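Local atomic coordinates of protein ACDH-11, isoform b (Caenorhabditis elegans, PDB entry 4Y9J), a protein that belongs to the acyl-CoA dehydrogenase family and binds flavin-adenine dinucleotide. Residues Leu371-Ser382 and Glu391-Leu402. Sequence-based numbering, arbitrary orientation.
Sequences LLFEAARLLGLS and EAMMLRLITPVL. With UCC (S-{(3S,5R,9R)-1-[(2R,3S,4R,5R)-5-(6-amino-9H-purin-9-yl)-4-hydroxy-3-(phosphonooxy)tetrahydrofuran-2-yl]-3,5,9-trihydroxy-8,8-dimethyl-3,5-dioxido-10,14-dioxo-2,4,6-trioxa-11,15-diaza-3lambda~5~,5lambda~5~-diphosphaheptadecan-17-yl} undecanethioate), chain F.
Glu391 OE2 has two partners: a water that donates to it at 2.6 Å and accepts from Arg377 NH2, and Arg377 NH1 itself, in a weak salt bridge of 3.5 Å. Within its own helix, Arg377 NE and NH2 clasp the two carboxylate oxygens of Glu374 side-on, which fixes the guanidinium and leaves Glu391 OE2 at another edge; the Glu391 carboxylate plane is turned 61° from the guanidinium. Glu391 OE1 turns to the backbone N of Ser388, and Glu374 also binds Arg473 and Tyr535. A second water bridges Leu378 O and, weakly, Glu391 O.

Beyond this polar end the helices pack by knobs into holes; the axes of 371-382 and 391-402 approach to 9.2 Å, at 134° between their directions. Leu378 enters among Glu391, Met394, Leu395 and Ile398, its CD2 lying 3.7 Å from Glu391 CG. In return, Leu395, with CG anti to the backbone N (chi1 179°), drives CD2 tightly against Ser382 CB at 3.4 Å. Ile398 extends CD1 to Leu371 CD1 (3.7 Å), and Leu402 CD2 abuts Ala375 CB.

Elsewhere on helix 389-419, the Arg396 guanidinium stacks nearly parallel on the adenine of UCC, with UCC N1 3.2 Å from the guanidinium plane and over its centre, and is salt-bridged to Asp455. This roughly antiparallel but clearly crossed pair, helices 352-383 and 389-419 of the C-terminal acyl-CoA dehydrogenase domain, is flanked by helices 121-135, 449-461 and 524-545.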
loop_
_atom_site.group_PDB
_atom_site.type_symbol
_atom_site.label_atom_id
_atom_site.label_comp_id
_atom_site.label_asym_id
_atom_site.label_seq_id
_atom_site.Cartn_x
_atom_site.Cartn_y
_atom_site.Cartn_z
ATOM N N LEU B 371 -23.202 15.699 33.318
ATOM C CA LEU B 371 -22.446 14.855 34.222
ATOM C C LEU B 371 -20.965 15.163 34.046
ATOM O O LEU B 371 -20.244 15.202 35.026
ATOM C CB LEU B 371 -22.765 13.376 34.007
ATOM C CG LEU B 371 -22.371 12.292 35.031
ATOM C CD1 LEU B 371 -23.160 12.455 36.306
ATOM C CD2 LEU B 371 -22.573 10.864 34.496
ATOM N N LEU B 372 -20.513 15.327 32.794
ATOM C CA LEU B 372 -19.133 15.659 32.512
ATOM C C LEU B 372 -18.710 16.947 33.168
ATOM O O LEU B 372 -17.603 17.037 33.733
ATOM C CB LEU B 372 -18.927 15.814 31.023
ATOM C CG LEU B 372 -17.585 16.399 30.579
ATOM C CD1 LEU B 372 -16.410 15.514 30.992
ATOM C CD2 LEU B 372 -17.600 16.623 29.066
ATOM N N PHE B 373 -19.551 17.969 33.059
ATOM C CA PHE B 373 -19.219 19.267 33.656
ATOM C C PHE B 373 -19.341 19.273 35.187
ATOM O O PHE B 373 -18.586 19.951 35.834
ATOM C CB PHE B 373 -19.967 20.415 32.943
ATOM C CG PHE B 373 -19.264 20.812 31.705
ATOM C CD1 PHE B 373 -18.126 21.609 31.782
ATOM C CD2 PHE B 373 -19.628 20.283 30.480
ATOM C CE1 PHE B 373 -17.366 21.895 30.641
ATOM C CE2 PHE B 373 -18.863 20.550 29.336
ATOM C CZ PHE B 373 -17.743 21.367 29.422
ATOM N N GLU B 374 -20.211 18.436 35.748
ATOM C CA GLU B 374 -20.231 18.207 37.202
ATOM C C GLU B 374 -18.914 17.539 37.638
ATOM O O GLU B 374 -18.335 17.905 38.640
ATOM C CB GLU B 374 -21.415 17.311 37.586
ATOM C CG GLU B 374 -21.399 16.805 39.040
ATOM C CD GLU B 374 -21.862 17.829 40.041
ATOM O OE1 GLU B 374 -22.012 19.006 39.659
ATOM O OE2 GLU B 374 -22.043 17.461 41.222
ATOM N N ALA B 375 -18.403 16.594 36.848
ATOM C CA ALA B 375 -17.044 16.036 37.141
ATOM C C ALA B 375 -15.905 17.114 37.072
ATOM O O ALA B 375 -15.040 17.145 37.920
ATOM C CB ALA B 375 -16.768 14.848 36.234
ATOM N N ALA B 376 -15.921 17.971 36.056
ATOM C CA ALA B 376 -14.960 19.060 35.885
ATOM C C ALA B 376 -15.027 20.034 37.061
ATOM O O ALA B 376 -14.001 20.432 37.587
ATOM C CB ALA B 376 -15.250 19.821 34.605
ATOM N N ARG B 377 -16.247 20.411 37.426
ATOM C CA ARG B 377 -16.515 21.249 38.641
ATOM C C ARG B 377 -15.926 20.630 39.873
ATOM O O ARG B 377 -15.185 21.299 40.615
ATOM C CB ARG B 377 -18.010 21.446 38.843
ATOM C CG ARG B 377 -18.395 22.401 39.924
ATOM C CD ARG B 377 -19.905 22.478 40.149
ATOM N NE ARG B 377 -20.433 21.284 40.816
ATOM C CZ ARG B 377 -20.512 21.114 42.112
ATOM N NH1 ARG B 377 -20.099 22.077 42.928
ATOM N NH2 ARG B 377 -20.976 19.992 42.609
ATOM N N LEU B 378 -16.248 19.371 40.116
ATOM C CA LEU B 378 -15.787 18.639 41.315
ATOM C C LEU B 378 -14.264 18.442 41.317
ATOM O O LEU B 378 -13.634 18.484 42.382
ATOM C CB LEU B 378 -16.443 17.250 41.439
ATOM C CG LEU B 378 -17.953 17.276 41.724
ATOM C CD1 LEU B 378 -18.537 15.893 41.429
ATOM C CD2 LEU B 378 -18.225 17.717 43.127
ATOM N N LEU B 379 -13.672 18.317 40.137
ATOM C CA LEU B 379 -12.215 18.149 40.049
ATOM C C LEU B 379 -11.548 19.441 40.447
ATOM O O LEU B 379 -10.580 19.476 41.216
ATOM C CB LEU B 379 -11.792 17.739 38.640
ATOM C CG LEU B 379 -10.284 17.579 38.382
ATOM C CD1 LEU B 379 -9.694 16.507 39.280
ATOM C CD2 LEU B 379 -10.006 17.273 36.915
ATOM N N GLY B 380 -12.048 20.529 39.881
ATOM C CA GLY B 380 -11.529 21.851 40.199
ATOM C C GLY B 380 -11.616 22.194 41.675
ATOM O O GLY B 380 -10.612 22.662 42.287
ATOM N N LEU B 381 -12.794 21.973 42.280
ATOM C CA LEU B 381 -12.968 22.190 43.726
ATOM C C LEU B 381 -11.980 21.366 44.551
ATOM O O LEU B 381 -11.353 21.887 45.486
ATOM C CB LEU B 381 -14.382 21.891 44.141
ATOM C CG LEU B 381 -15.482 22.848 43.704
ATOM C CD1 LEU B 381 -16.810 22.226 44.107
ATOM C CD2 LEU B 381 -15.338 24.197 44.360
ATOM N N SER B 382 -11.704 20.142 44.137
ATOM C CA SER B 382 -10.768 19.319 44.877
ATOM C C SER B 382 -9.312 19.821 44.799
ATOM O O SER B 382 -8.575 19.889 45.805
ATOM C CB SER B 382 -10.816 17.936 44.288
ATOM O OG SER B 382 -9.935 17.145 45.023
ATOM N N GLU B 391 -18.529 16.664 48.266
ATOM C CA GLU B 391 -17.903 16.924 46.973
ATOM C C GLU B 391 -16.665 16.051 46.744
ATOM O O GLU B 391 -16.394 15.603 45.620
ATOM C CB GLU B 391 -17.588 18.415 46.827
ATOM C CG GLU B 391 -18.808 19.242 46.412
ATOM C CD GLU B 391 -18.732 20.712 46.822
ATOM O OE1 GLU B 391 -17.823 21.074 47.611
ATOM O OE2 GLU B 391 -19.589 21.505 46.337
ATOM N N ALA B 392 -15.893 15.795 47.790
ATOM C CA ALA B 392 -14.759 14.870 47.624
ATOM C C ALA B 392 -15.251 13.480 47.288
ATOM O O ALA B 392 -14.723 12.823 46.389
ATOM C CB ALA B 392 -13.940 14.842 48.901
ATOM N N MET B 393 -16.290 13.011 47.994
ATOM C CA MET B 393 -16.832 11.667 47.692
ATOM C C MET B 393 -17.410 11.578 46.281
ATOM O O MET B 393 -17.169 10.586 45.583
ATOM C CB MET B 393 -17.873 11.217 48.736
ATOM C CG MET B 393 -17.206 10.824 50.053
ATOM S SD MET B 393 -18.384 10.246 51.299
ATOM C CE MET B 393 -18.923 11.824 51.935
ATOM N N MET B 394 -18.173 12.588 45.872
ATOM C CA MET B 394 -18.772 12.599 44.554
ATOM C C MET B 394 -17.730 12.655 43.427
ATOM O O MET B 394 -17.965 12.107 42.335
ATOM C CB MET B 394 -19.787 13.737 44.415
ATOM C CG MET B 394 -21.074 13.514 45.187
ATOM S SD MET B 394 -21.738 11.870 44.926
ATOM C CE MET B 394 -21.072 10.969 46.337
ATOM N N LEU B 395 -16.569 13.264 43.669
ATOM C CA LEU B 395 -15.489 13.223 42.660
ATOM C C LEU B 395 -14.999 11.812 42.465
ATOM O O LEU B 395 -14.823 11.373 41.341
ATOM C CB LEU B 395 -14.290 14.084 43.069
ATOM C CG LEU B 395 -13.060 14.139 42.161
ATOM C CD1 LEU B 395 -13.362 14.427 40.682
ATOM C CD2 LEU B 395 -12.065 15.127 42.744
ATOM N N ARG B 396 -14.829 11.074 43.549
ATOM C CA ARG B 396 -14.284 9.715 43.436
ATOM C C ARG B 396 -15.266 8.763 42.775
ATOM O O ARG B 396 -14.855 7.885 41.973
ATOM C CB ARG B 396 -13.881 9.188 44.822
ATOM C CG ARG B 396 -13.356 7.747 44.777
ATOM C CD ARG B 396 -12.026 7.550 44.066
ATOM N NE ARG B 396 -11.617 6.148 44.022
ATOM C CZ ARG B 396 -11.845 5.304 42.998
ATOM N NH1 ARG B 396 -12.439 5.705 41.860
ATOM N NH2 ARG B 396 -11.439 4.037 43.111
ATOM N N LEU B 397 -16.548 8.985 43.063
ATOM C CA LEU B 397 -17.644 8.182 42.508
ATOM C C LEU B 397 -17.928 8.511 41.028
ATOM O O LEU B 397 -18.098 7.598 40.187
ATOM C CB LEU B 397 -18.923 8.415 43.296
ATOM C CG LEU B 397 -20.144 7.727 42.713
ATOM C CD1 LEU B 397 -19.908 6.219 42.749
ATOM C CD2 LEU B 397 -21.412 8.135 43.443
ATOM N N ILE B 398 -18.019 9.799 40.712
ATOM C CA ILE B 398 -18.408 10.240 39.377
ATOM C C ILE B 398 -17.443 9.858 38.246
ATOM O O ILE B 398 -17.862 9.638 37.140
ATOM C CB ILE B 398 -18.755 11.733 39.345
ATOM C CG1 ILE B 398 -19.672 12.040 38.163
ATOM C CG2 ILE B 398 -17.512 12.589 39.264
ATOM C CD1 ILE B 398 -20.156 13.463 38.161
ATOM N N THR B 399 -16.160 9.759 38.538
ATOM C CA THR B 399 -15.172 9.584 37.538
ATOM C C THR B 399 -15.386 8.253 36.807
ATOM O O THR B 399 -15.536 8.242 35.556
ATOM C CB THR B 399 -13.774 9.729 38.168
ATOM O OG1 THR B 399 -13.595 11.095 38.475
ATOM C CG2 THR B 399 -12.748 9.394 37.163
ATOM N N PRO B 400 -15.507 7.128 37.562
ATOM C CA PRO B 400 -15.742 5.886 36.804
ATOM C C PRO B 400 -17.153 5.769 36.212
ATOM O O PRO B 400 -17.306 5.174 35.128
ATOM C CB PRO B 400 -15.517 4.797 37.853
ATOM C CG PRO B 400 -15.778 5.479 39.201
ATOM C CD PRO B 400 -15.195 6.845 38.973
ATOM N N VAL B 401 -18.145 6.322 36.918
ATOM C CA VAL B 401 -19.544 6.284 36.478
ATOM C C VAL B 401 -19.646 7.039 35.144
ATOM O O VAL B 401 -20.172 6.524 34.161
ATOM C CB VAL B 401 -20.492 6.867 37.533
ATOM C CG1 VAL B 401 -21.897 6.983 36.978
ATOM C CG2 VAL B 401 -20.472 6.034 38.799
ATOM N N LEU B 402 -19.096 8.247 35.108
ATOM C CA LEU B 402 -19.054 9.034 33.865
ATOM C C LEU B 402 -18.372 8.356 32.681
ATOM O O LEU B 402 -18.942 8.231 31.581
ATOM C CB LEU B 402 -18.401 10.362 34.128
ATOM C CG LEU B 402 -18.101 11.251 32.949
ATOM C CD1 LEU B 402 -19.358 11.723 32.263
ATOM C CD2 LEU B 402 -17.277 12.457 33.373
HETATM O OA1 UCC F . -5.645 2.175 28.266
HETATM C CA1 UCC F . -4.649 2.964 28.496
HETATM C CA2 UCC F . -4.162 4.159 27.669
HETATM C CA3 UCC F . -5.062 4.764 26.637
HETATM C CA4 UCC F . -4.990 6.328 26.644
HETATM C CA5 UCC F . -6.323 6.898 27.145
HETATM C CA6 UCC F . -6.755 8.070 26.335
HETATM C CA7 UCC F . -8.076 8.639 26.827
HETATM C CA8 UCC F . -8.092 9.838 25.966
HETATM C CA9 UCC F . -9.272 10.210 25.246
HETATM C C10 UCC F . -9.140 10.125 23.793
HETATM C C11 UCC F . -10.177 9.063 23.457
HETATM S S UCC F . -3.584 2.832 29.780
HETATM C CP1 UCC F . -4.050 1.371 30.785
HETATM C CP2 UCC F . -5.411 1.432 31.407
HETATM N NP1 UCC F . -5.615 0.380 32.424
HETATM C CP3 UCC F . -6.659 0.514 33.243
HETATM O OP1 UCC F . -7.524 1.383 33.130
HETATM C CP4 UCC F . -6.725 -0.436 34.422
HETATM C CP5 UCC F . -8.108 -1.104 34.456
HETATM N NP2 UCC F . -8.101 -1.826 35.721
HETATM C CP6 UCC F . -8.393 -1.283 36.902
HETATM O OP2 UCC F . -8.807 -0.139 37.034
HETATM C CP8 UCC F . -8.294 -2.235 38.076
HETATM O OP3 UCC F . -9.471 -2.057 38.922
HETATM C CPB UCC F . -7.163 -1.993 39.047
HETATM C CP7 UCC F . -6.847 -0.556 39.486
HETATM C CP9 UCC F . -5.923 -2.039 38.051
HETATM C CPA UCC F . -6.722 -3.245 39.837
HETATM O O7 UCC F . -5.594 -2.911 40.685
HETATM P P2 UCC F . -5.255 -3.827 41.978
HETATM O O21 UCC F . -3.998 -3.315 42.664
HETATM O O22 UCC F . -5.467 -5.283 41.539
HETATM O O6 UCC F . -6.573 -3.505 42.877
HETATM P P1 UCC F . -6.661 -2.804 44.304
HETATM O O11 UCC F . -5.900 -3.558 45.384
HETATM O O12 UCC F . -8.136 -2.582 44.463
HETATM O "O5'" UCC F . -5.907 -1.356 43.959
HETATM C "C5'" UCC F . -4.696 -0.984 44.661
HETATM C "C4'" UCC F . -4.814 0.414 45.298
HETATM C "C3'" UCC F . -5.947 0.467 46.320
HETATM O "O3'" UCC F . -5.524 1.406 47.276
HETATM P P3 UCC F . -5.229 1.010 48.776
HETATM O O33 UCC F . -4.712 2.310 49.349
HETATM O O32 UCC F . -4.080 0.032 48.690
HETATM O O31 UCC F . -6.587 0.480 49.300
HETATM C "C2'" UCC F . -7.156 1.023 45.580
HETATM O "O2'" UCC F . -8.035 1.826 46.366
HETATM O "O4'" UCC F . -5.143 1.387 44.284
HETATM C "C1'" UCC F . -6.409 1.946 44.610
HETATM N N9 UCC F . -7.137 2.307 43.385
HETATM C C4 UCC F . -7.623 3.528 43.189
HETATM N N3 UCC F . -7.579 4.705 43.859
HETATM C C8 UCC F . -7.468 1.480 42.365
HETATM N N7 UCC F . -8.153 2.185 41.446
HETATM C C5 UCC F . -8.276 3.458 41.884
HETATM C C6 UCC F . -8.844 4.731 41.363
HETATM N N6 UCC F . -9.463 4.732 40.155
HETATM N N1 UCC F . -8.783 5.840 42.168
HETATM C C2 UCC F . -8.170 5.809 43.369
HETATM O O HOH W 1 -21.727 20.646 45.165
HETATM O O HOH W 2 -14.633 17.746 44.858
#